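PDB 4XCB: oxidase/hydroxylase from Streptomyces hygroscopicus subsp. hygroscopicus, which binds nickel, 2-oxoglutarate and hygromycin B in a double-stranded beta-helix and probably acts as a 2-oxoglutarate-dependent dioxygenase in orthosomycin biosynthesis. Local coordinates for residues A[5-10]-A[78-83]; A[33-38]-A[62-67]; A[157-162]-A[187-192]. All coordinates share one frame; numbering follows the deposited sequence. Where two conformers were deposited one is given.

In the fold
Two of the three contacts join helices and the N-terminal loop outside the core of a double-stranded beta-helix oxygenase, and the third lies in the core itself. Along the chain, contact 2 (33-38 with 62-67) is nested inside the loop that contact 1 (5-10 with 78-83) closes, and contact 3 (157-162 with 187-192) follows later. Helices 63-69 and 72-82 are consecutive, so contacts 1 and 2 lie on neighbouring helices, their centres about 25 Å apart. Contact 3 pairs two strands of the four-stranded sheet. Its centre lies about 23 Å from that of contact 1 and about 32 Å from that of contact 2; contacts 2 and 3 are on opposite sides of the chain's centre. Contacts 1 and 3 both reach the third subunit.

Contact 1: A[5-10]-A[78-83]; sequences PALTRE and VRDVVN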
loop_
_atom_site.group_PDB
_atom_site.type_symbol
_atom_site.label_atom_id
_atom_site.label_comp_id
_atom_site.label_asym_id
_atom_site.label_seq_id
_atom_site.Cartn_x
_atom_site.Cartn_y
_atom_site.Cartn_z
ATOM N N PRO A 5 -1.730 -20.860 -18.397
ATOM C CA PRO A 5 -1.711 -20.362 -17.018
ATOM C C PRO A 5 -2.205 -21.398 -16.020
ATOM O O PRO A 5 -3.211 -22.065 -16.256
ATOM C CB PRO A 5 -2.651 -19.155 -17.074
ATOM C CG PRO A 5 -2.519 -18.670 -18.482
ATOM C CD PRO A 5 -2.387 -19.912 -19.314
ATOM N N ALA A 6 -1.477 -21.538 -14.919
ATOM C CA ALA A 6 -1.845 -22.482 -13.876
ATOM C C ALA A 6 -3.165 -22.091 -13.247
ATOM O O ALA A 6 -3.979 -22.947 -12.895
ATOM C CB ALA A 6 -0.769 -22.543 -12.826
ATOM N N LEU A 7 -3.358 -20.783 -13.105
ATOM C CA LEU A 7 -4.576 -20.248 -12.501
ATOM C C LEU A 7 -5.294 -19.334 -13.475
ATOM O O LEU A 7 -4.672 -18.497 -14.129
ATOM C CB LEU A 7 -4.248 -19.478 -11.210
ATOM C CG LEU A 7 -3.664 -20.296 -10.054
ATOM C CD1 LEU A 7 -3.450 -19.402 -8.836
ATOM C CD2 LEU A 7 -4.554 -21.486 -9.720
ATOM N N THR A 8 -6.612 -19.480 -13.549
ATOM C CA THR A 8 -7.420 -18.616 -14.394
ATOM C C THR A 8 -7.557 -17.236 -13.768
ATOM O O THR A 8 -7.185 -17.041 -12.612
ATOM C CB THR A 8 -8.819 -19.197 -14.614
ATOM O OG1 THR A 8 -9.514 -19.250 -13.360
ATOM C CG2 THR A 8 -8.721 -20.594 -15.207
ATOM N N ARG A 9 -8.104 -16.294 -14.538
ATOM C CA ARG A 9 -8.397 -14.949 -14.048
ATOM C C ARG A 9 -9.279 -15.023 -12.806
ATOM O O ARG A 9 -9.039 -14.333 -11.806
ATOM C CB ARG A 9 -9.088 -14.109 -15.135
ATOM C CG ARG A 9 -8.174 -13.588 -16.232
ATOM C CD ARG A 9 -7.144 -12.622 -15.674
ATOM N NE ARG A 9 -5.821 -13.231 -15.567
ATOM C CZ ARG A 9 -4.753 -12.618 -15.062
ATOM N NH1 ARG A 9 -4.855 -11.378 -14.606
ATOM N NH2 ARG A 9 -3.586 -13.248 -15.010
ATOM N N GLU A 10 -10.286 -15.887 -12.864
ATOM C CA GLU A 10 -11.209 -16.028 -11.760
ATOM C C GLU A 10 -10.533 -16.641 -10.534
ATOM O O GLU A 10 -10.781 -16.209 -9.411
ATOM C CB GLU A 10 -12.406 -16.877 -12.177
ATOM C CG GLU A 10 -13.483 -16.939 -11.135
ATOM C CD GLU A 10 -14.694 -17.706 -11.612
ATOM O OE1 GLU A 10 -15.307 -17.286 -12.619
ATOM O OE2 GLU A 10 -15.022 -18.731 -10.981
ATOM N N VAL A 78 1.298 -22.403 -7.061
ATOM C CA VAL A 78 2.149 -21.687 -6.091
ATOM C C VAL A 78 2.943 -20.555 -6.746
ATOM O O VAL A 78 2.979 -19.426 -6.234
ATOM C CB VAL A 78 3.122 -22.666 -5.379
ATOM C CG1 VAL A 78 4.239 -21.914 -4.630
ATOM C CG2 VAL A 78 2.344 -23.563 -4.409
ATOM N N ARG A 79 3.560 -20.848 -7.887
ATOM C CA ARG A 79 4.326 -19.837 -8.607
ATOM C C ARG A 79 3.497 -18.600 -8.944
ATOM O O ARG A 79 4.018 -17.474 -8.952
ATOM C CB ARG A 79 4.909 -20.412 -9.890
ATOM C CG ARG A 79 5.969 -21.432 -9.669
ATOM C CD ARG A 79 6.624 -21.766 -10.982
ATOM N NE ARG A 79 7.511 -22.902 -10.802
ATOM C CZ ARG A 79 8.684 -22.842 -10.188
ATOM N NH1 ARG A 79 9.127 -21.687 -9.694
ATOM N NH2 ARG A 79 9.414 -23.945 -10.070
ATOM N N ASP A 80 2.209 -18.812 -9.212
ATOM C CA ASP A 80 1.312 -17.732 -9.628
ATOM C C ASP A 80 0.873 -16.872 -8.453
ATOM O O ASP A 80 0.312 -15.809 -8.663
ATOM C CB ASP A 80 0.072 -18.292 -10.347
ATOM C CG ASP A 80 0.368 -18.736 -11.776
ATOM O OD1 ASP A 80 1.498 -18.507 -12.276
ATOM O OD2 ASP A 80 -0.544 -19.302 -12.416
ATOM N N VAL A 81 1.132 -17.307 -7.218
ATOM C CA VAL A 81 0.779 -16.466 -6.074
ATOM C C VAL A 81 2.012 -15.980 -5.305
ATOM O O VAL A 81 1.932 -15.023 -4.545
ATOM C CB VAL A 81 -0.204 -17.184 -5.109
ATOM C CG1 VAL A 81 -1.530 -17.479 -5.827
ATOM C CG2 VAL A 81 0.404 -18.458 -4.516
ATOM N N VAL A 82 3.148 -16.639 -5.495
ATOM C CA VAL A 82 4.408 -16.160 -4.895
ATOM C C VAL A 82 5.196 -15.260 -5.847
ATOM O O VAL A 82 5.662 -14.186 -5.463
ATOM C CB VAL A 82 5.297 -17.332 -4.460
ATOM C CG1 VAL A 82 6.578 -16.830 -3.804
ATOM C CG2 VAL A 82 4.553 -18.221 -3.486
ATOM N N ASN A 83 5.341 -15.700 -7.093
ATOM C CA ASN A 83 6.019 -14.930 -8.137
ATOM C C ASN A 83 7.428 -14.460 -7.726
ATOM O O ASN A 83 7.833 -13.311 -7.955
ATOM C CB ASN A 83 5.145 -13.750 -8.562
ATOM C CG ASN A 83 4.019 -14.179 -9.486
ATOM O OD1 ASN A 83 4.274 -14.695 -10.579
ATOM N ND2 ASN A 83 2.768 -13.980 -9.053
HETATM O O HOH W 1 1.098 -20.187 -14.602
HETATM O O HOH W 2 -2.056 -17.497 -13.734
#
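The side chain of L7 overlaps that of D80, its CD1 lying 4.0 Å from D80 CB as the two pass alongside, pointing opposite ways. The contact lays the N-terminal lead-in to helix 9-18 against the last turn of helix 72-82, on the outside of the double-stranded beta-helix. Its polar centre is one carboxylate oxygen. With D80 CG beside its own backbone N (chi1 -76°), the carboxylate reaches the loop backbone, where L7 N gives OD2 a weak hydrogen bond of 3.3 Å, bent to 133°. A6 CB packs against the same oxygen. The apolar side is modest: the side chains of L7 and V81 cross at about a right angle, CD1 against CG1, and F15 and V139 of the same chain also touch V81. The other oxygen, D80 OD1, forms a salt bridge with R117 of the second subunit, so the carboxylate ties its own N-terminal loop to a neighbouring chain. Negative charge between that arginine and the loop N-H is probably stabilised. Water completes the link between the segments: one molecule accepts from A6 N and probably donates to OD2, and a second donates both to L7 O at 2.8 Å and to D80 OD2 at 2.7 Å.

Contact 2: A[33-38]-A[62-67]; sequences ESFRSE and SPVFAR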
loop_
_atom_site.group_PDB
_atom_site.type_symbol
_atom_site.label_atom_id
_atom_site.label_comp_id
_atom_site.label_asym_id
_atom_site.label_seq_id
_atom_site.Cartn_x
_atom_site.Cartn_y
_atom_site.Cartn_z
ATOM N N GLU A 33 -4.796 -42.901 -2.869
ATOM C CA GLU A 33 -4.523 -44.202 -2.268
ATOM C C GLU A 33 -3.026 -44.430 -2.047
ATOM O O GLU A 33 -2.626 -44.939 -0.999
ATOM C CB GLU A 33 -5.103 -45.321 -3.131
ATOM C CD GLU A 33 -7.163 -46.537 -3.914
ATOM O OE2 GLU A 33 -8.147 -46.256 -4.626
ATOM N N SER A 34 -2.211 -44.039 -3.024
ATOM C CA SER A 34 -0.758 -44.146 -2.918
ATOM C C SER A 34 -0.228 -43.314 -1.753
ATOM O O SER A 34 0.643 -43.751 -1.005
ATOM C CB SER A 34 -0.103 -43.709 -4.229
ATOM O OG SER A 34 1.289 -43.520 -4.069
ATOM N N PHE A 35 -0.758 -42.103 -1.601
ATOM C CA PHE A 35 -0.300 -41.231 -0.524
ATOM C C PHE A 35 -0.725 -41.773 0.855
ATOM O O PHE A 35 0.053 -41.757 1.806
ATOM C CB PHE A 35 -0.840 -39.811 -0.726
ATOM C CG PHE A 35 -0.394 -39.152 -2.006
ATOM C CD1 PHE A 35 0.861 -39.379 -2.538
ATOM C CD2 PHE A 35 -1.242 -38.285 -2.666
ATOM C CE1 PHE A 35 1.268 -38.742 -3.713
ATOM C CE2 PHE A 35 -0.847 -37.657 -3.839
ATOM C CZ PHE A 35 0.399 -37.890 -4.367
ATOM N N ARG A 36 -1.962 -42.244 0.964
ATOM C CA ARG A 36 -2.438 -42.836 2.212
ATOM C C ARG A 36 -1.606 -44.046 2.616
ATOM O O ARG A 36 -1.206 -44.174 3.770
ATOM C CB ARG A 36 -3.890 -43.264 2.087
ATOM C CG ARG A 36 -4.873 -42.147 1.928
ATOM C CD ARG A 36 -6.229 -42.776 1.669
ATOM N NE ARG A 36 -7.323 -41.834 1.763
ATOM C CZ ARG A 36 -8.467 -41.988 1.106
ATOM N NH1 ARG A 36 -8.619 -43.036 0.307
ATOM N NH2 ARG A 36 -9.450 -41.102 1.232
ATOM N N SER A 37 -1.363 -44.938 1.659
ATOM C CA SER A 37 -0.552 -46.126 1.914
ATOM C C SER A 37 0.817 -45.766 2.451
ATOM O O SER A 37 1.294 -46.370 3.412
ATOM C CB SER A 37 -0.384 -46.958 0.643
ATOM O OG SER A 37 0.680 -47.896 0.799
ATOM N N GLU A 38 1.454 -44.782 1.821
ATOM C CA GLU A 38 2.785 -44.362 2.231
ATOM C C GLU A 38 2.776 -43.808 3.662
ATOM O O GLU A 38 3.616 -44.185 4.474
ATOM C CB GLU A 38 3.348 -43.330 1.254
ATOM C CG GLU A 38 4.803 -42.954 1.529
ATOM C CD GLU A 38 5.816 -43.954 0.970
ATOM O OE1 GLU A 38 5.456 -45.116 0.705
ATOM O OE2 GLU A 38 6.987 -43.568 0.789
ATOM N N SER A 62 10.343 -39.831 2.693
ATOM C CA SER A 62 9.853 -40.714 1.646
ATOM C C SER A 62 9.927 -40.067 0.272
ATOM O O SER A 62 9.475 -38.942 0.093
ATOM C CB SER A 62 8.414 -41.130 1.961
ATOM O OG SER A 62 7.558 -40.875 0.863
ATOM N N PRO A 63 10.496 -40.782 -0.710
ATOM C CA PRO A 63 10.615 -40.246 -2.068
ATOM C C PRO A 63 9.277 -39.924 -2.706
ATOM O O PRO A 63 9.233 -39.087 -3.609
ATOM C CB PRO A 63 11.305 -41.379 -2.831
ATOM C CG PRO A 63 12.090 -42.074 -1.801
ATOM C CD PRO A 63 11.228 -42.053 -0.569
ATOM N N VAL A 64 8.210 -40.603 -2.280
ATOM C CA VAL A 64 6.880 -40.301 -2.781
ATOM C C VAL A 64 6.497 -38.870 -2.457
ATOM O O VAL A 64 5.993 -38.144 -3.315
ATOM C CB VAL A 64 5.823 -41.254 -2.191
ATOM C CG1 VAL A 64 4.415 -40.706 -2.397
ATOM C CG2 VAL A 64 5.973 -42.628 -2.810
ATOM N N PHE A 65 6.744 -38.462 -1.220
ATOM C CA PHE A 65 6.373 -37.118 -0.831
ATOM C C PHE A 65 7.414 -36.093 -1.252
ATOM O O PHE A 65 7.076 -34.924 -1.441
ATOM C CB PHE A 65 6.085 -37.075 0.662
ATOM C CG PHE A 65 4.809 -37.774 1.016
ATOM C CD1 PHE A 65 3.604 -37.322 0.490
ATOM C CD2 PHE A 65 4.798 -38.893 1.834
ATOM C CE1 PHE A 65 2.423 -37.966 0.783
ATOM C CE2 PHE A 65 3.604 -39.538 2.136
ATOM C CZ PHE A 65 2.424 -39.079 1.605
ATOM N N ALA A 66 8.655 -36.529 -1.449
ATOM C CA ALA A 66 9.638 -35.670 -2.102
ATOM C C ALA A 66 9.160 -35.283 -3.499
ATOM O O ALA A 66 9.292 -34.132 -3.913
ATOM C CB ALA A 66 11.003 -36.357 -2.181
ATOM N N ARG A 67 8.588 -36.246 -4.220
ATOM C CA ARG A 67 8.103 -35.991 -5.571
ATOM C C ARG A 67 6.826 -35.165 -5.548
ATOM O O ARG A 67 6.635 -34.287 -6.396
ATOM C CB ARG A 67 7.880 -37.304 -6.325
ATOM C CG ARG A 67 9.203 -38.002 -6.677
ATOM C CD ARG A 67 9.006 -39.141 -7.654
ATOM N NE ARG A 67 8.361 -40.277 -7.016
ATOM C CZ ARG A 67 9.025 -41.228 -6.364
ATOM N NH1 ARG A 67 10.349 -41.177 -6.276
ATOM N NH2 ARG A 67 8.364 -42.227 -5.803
#
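The rings of F35 and F65 meet obliquely across two helices whose short segments run at 135° with axes 10.6 Å apart, and together with E38 and V64 they make the interface of this helix-helix packing. The ring planes are inclined at 34° with centroids 5.8 Å apart, and F35 CD1 approaches F65 CE1. V64 comes to F35 from another direction: its CG1 lies at the edge of the F35 ring, near the ring plane and 3.8 Å from CD1. The far end of the F65 ring is turned to the backbone of helix 29-40, with F35 O at its edge, 3.6 Å from CZ. E38 runs alongside F65 in the opposite sense, its CG 3.7 Å from F65 CE2. The chain leaves with CG opposite the backbone N (chi1 -174°) and then bends at chi2, which carries the carboxylate to the start of helix 63-69. There S62 OG donates to the anti lone pair of E38 OE2 at 2.8 Å. S62 is the N-cap residue of that helix, and its OG accepts from F65 N at 3.3 Å. E38 OE1 is held by a salt bridge to R41, and L42 touches both S62 and F65. R41 thus probably steadies a buried carboxylate that accepts the hydroxyl's hydrogen bond, and this bond leaves S62 OG able to accept from F65 N.

Contact 3: A[157-162]-A[187-192]; sequences CYVQGS and FPTLSD
Strands 156-159 and 190-193 form an antiparallel pair at one edge of the smaller sheet of the double-stranded beta-helix. Y158 and S191 are the hydrogen-bonded pair, with Y158 N to S191 O at 3.0 Å and S191 N to Y158 O at 2.9 Å. C157-D192 and V159-L190 are the non-hydrogen-bonded pairs. Beyond the strands, Q160 N donates almost straight (171°) to T189 O.

On the face bearing Y158 and S191, the tyrosine ring lies alongside its partner. Its CG sits between the backbone N and the carbonyl carbon (chi1 65°), bringing CZ to 3.6 Å from S191 CB. A water in the ring plane, 2.9 Å from Y158 OH, donates to D192 O. With a serine in place of Y158, S191 CB would probably lose its ring contact and the water its phenol partner. On the other face, L190 CD1 rests 4.0 Å from V159 CG2 and from C157 CB. S162 closes a type II turn from V159 by giving both its N and its OG to V159 O, and beside this turn V159 CG1 packs 3.5 Å from T189 OG1.

D192 makes a salt bridge with R212. Strand 156-159 is flanked on its other side by strand 209-211, which carries the metal ligand H209; V183 of helix 182-185 packs on C157, and Y13 of the third subunit on V159.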
loop_
_atom_site.group_PDB
_atom_site.type_symbol
_atom_site.label_atom_id
_atom_site.label_comp_id
_atom_site.label_asym_id
_atom_site.label_seq_id
_atom_site.Cartn_x
_atom_site.Cartn_y
_atom_site.Cartn_z
ATOM N N CYS A 157 -11.556 -23.644 8.625
ATOM C CA CYS A 157 -12.307 -22.403 8.752
ATOM C C CYS A 157 -11.364 -21.214 8.753
ATOM O O CYS A 157 -10.179 -21.341 9.063
ATOM C CB CYS A 157 -13.185 -22.401 10.015
ATOM S SG CYS A 157 -12.379 -22.701 11.578
ATOM N N TYR A 158 -11.908 -20.057 8.416
ATOM C CA TYR A 158 -11.100 -18.860 8.261
ATOM C C TYR A 158 -11.915 -17.614 8.583
ATOM O O TYR A 158 -13.152 -17.598 8.452
ATOM C CB TYR A 158 -10.553 -18.760 6.830
ATOM C CG TYR A 158 -11.653 -18.581 5.823
ATOM C CD1 TYR A 158 -12.422 -19.670 5.409
ATOM C CD2 TYR A 158 -11.986 -17.322 5.334
ATOM C CE1 TYR A 158 -13.457 -19.515 4.519
ATOM C CE2 TYR A 158 -13.023 -17.160 4.432
ATOM C CZ TYR A 158 -13.756 -18.265 4.033
ATOM O OH TYR A 158 -14.791 -18.129 3.143
ATOM N N VAL A 159 -11.223 -16.565 8.996
ATOM C CA VAL A 159 -11.885 -15.284 9.213
ATOM C C VAL A 159 -11.849 -14.484 7.919
ATOM O O VAL A 159 -10.775 -14.191 7.397
ATOM C CB VAL A 159 -11.228 -14.528 10.371
ATOM C CG1 VAL A 159 -11.825 -13.110 10.530
ATOM C CG2 VAL A 159 -11.321 -15.363 11.651
ATOM N N GLN A 160 -13.021 -14.124 7.395
ATOM C CA GLN A 160 -13.127 -13.446 6.110
ATOM C C GLN A 160 -12.239 -12.205 6.030
ATOM O O GLN A 160 -12.287 -11.352 6.919
ATOM C CB GLN A 160 -14.580 -13.059 5.862
ATOM C CG GLN A 160 -14.847 -12.527 4.493
ATOM C CD GLN A 160 -16.242 -11.945 4.345
ATOM O OE1 GLN A 160 -16.470 -11.048 3.536
ATOM N NE2 GLN A 160 -17.187 -12.458 5.128
ATOM N N GLY A 161 -11.436 -12.108 4.975
ATOM C CA GLY A 161 -10.602 -10.941 4.749
ATOM C C GLY A 161 -9.470 -10.726 5.745
ATOM O O GLY A 161 -8.812 -9.670 5.728
ATOM N N SER A 162 -9.209 -11.718 6.595
ATOM C CA SER A 162 -8.203 -11.554 7.640
ATOM C C SER A 162 -6.794 -11.479 7.078
ATOM O O SER A 162 -5.879 -11.058 7.778
ATOM C CB SER A 162 -8.287 -12.688 8.652
ATOM O OG SER A 162 -8.322 -13.931 7.993
ATOM N N PHE A 187 -17.943 -16.836 15.084
ATOM C CA PHE A 187 -17.634 -15.426 14.902
ATOM C C PHE A 187 -18.377 -14.999 13.650
ATOM O O PHE A 187 -18.527 -15.803 12.734
ATOM C CB PHE A 187 -16.118 -15.213 14.772
ATOM C CG PHE A 187 -15.684 -13.772 14.854
ATOM C CD1 PHE A 187 -15.325 -13.075 13.712
ATOM C CD2 PHE A 187 -15.629 -13.116 16.072
ATOM C CE1 PHE A 187 -14.925 -11.747 13.783
ATOM C CE2 PHE A 187 -15.239 -11.787 16.146
ATOM C CZ PHE A 187 -14.884 -11.107 15.002
ATOM N N PRO A 188 -18.878 -13.750 13.604
ATOM C CA PRO A 188 -19.761 -13.349 12.499
ATOM C C PRO A 188 -19.165 -13.548 11.118
ATOM O O PRO A 188 -19.902 -13.795 10.165
ATOM C CB PRO A 188 -19.995 -11.856 12.759
ATOM C CG PRO A 188 -19.794 -11.698 14.219
ATOM C CD PRO A 188 -18.717 -12.673 14.593
ATOM N N THR A 189 -17.842 -13.435 11.016
ATOM C CA THR A 189 -17.163 -13.585 9.733
ATOM C C THR A 189 -16.296 -14.842 9.654
ATOM O O THR A 189 -15.463 -14.977 8.755
ATOM C CB THR A 189 -16.285 -12.368 9.435
ATOM O OG1 THR A 189 -15.259 -12.258 10.427
ATOM C CG2 THR A 189 -17.130 -11.096 9.431
ATOM N N LEU A 190 -16.488 -15.762 10.589
ATOM C CA LEU A 190 -15.824 -17.062 10.505
ATOM C C LEU A 190 -16.614 -17.999 9.588
ATOM O O LEU A 190 -17.799 -18.264 9.820
ATOM C CB LEU A 190 -15.665 -17.673 11.884
ATOM C CG LEU A 190 -14.858 -18.967 11.959
ATOM C CD1 LEU A 190 -13.415 -18.719 11.579
ATOM C CD2 LEU A 190 -14.962 -19.535 13.357
ATOM N N SER A 191 -15.953 -18.497 8.549
ATOM C CA SER A 191 -16.588 -19.329 7.538
ATOM C C SER A 191 -15.887 -20.671 7.428
ATOM O O SER A 191 -14.713 -20.791 7.769
ATOM C CB SER A 191 -16.587 -18.631 6.181
ATOM O OG SER A 191 -17.370 -17.448 6.225
ATOM N N ASP A 192 -16.621 -21.662 6.937
ATOM C CA ASP A 192 -16.111 -23.018 6.786
ATOM C C ASP A 192 -15.873 -23.363 5.328
ATOM O O ASP A 192 -16.547 -22.838 4.428
ATOM C CB ASP A 192 -17.089 -24.025 7.385
ATOM C CG ASP A 192 -17.254 -23.857 8.871
ATOM O OD1 ASP A 192 -16.361 -24.316 9.604
ATOM O OD2 ASP A 192 -18.279 -23.283 9.307
HETATM O O HOH W 3 -16.238 -20.608 2.741
HETATM O O HOH W 4 -13.661 -10.580 9.008
#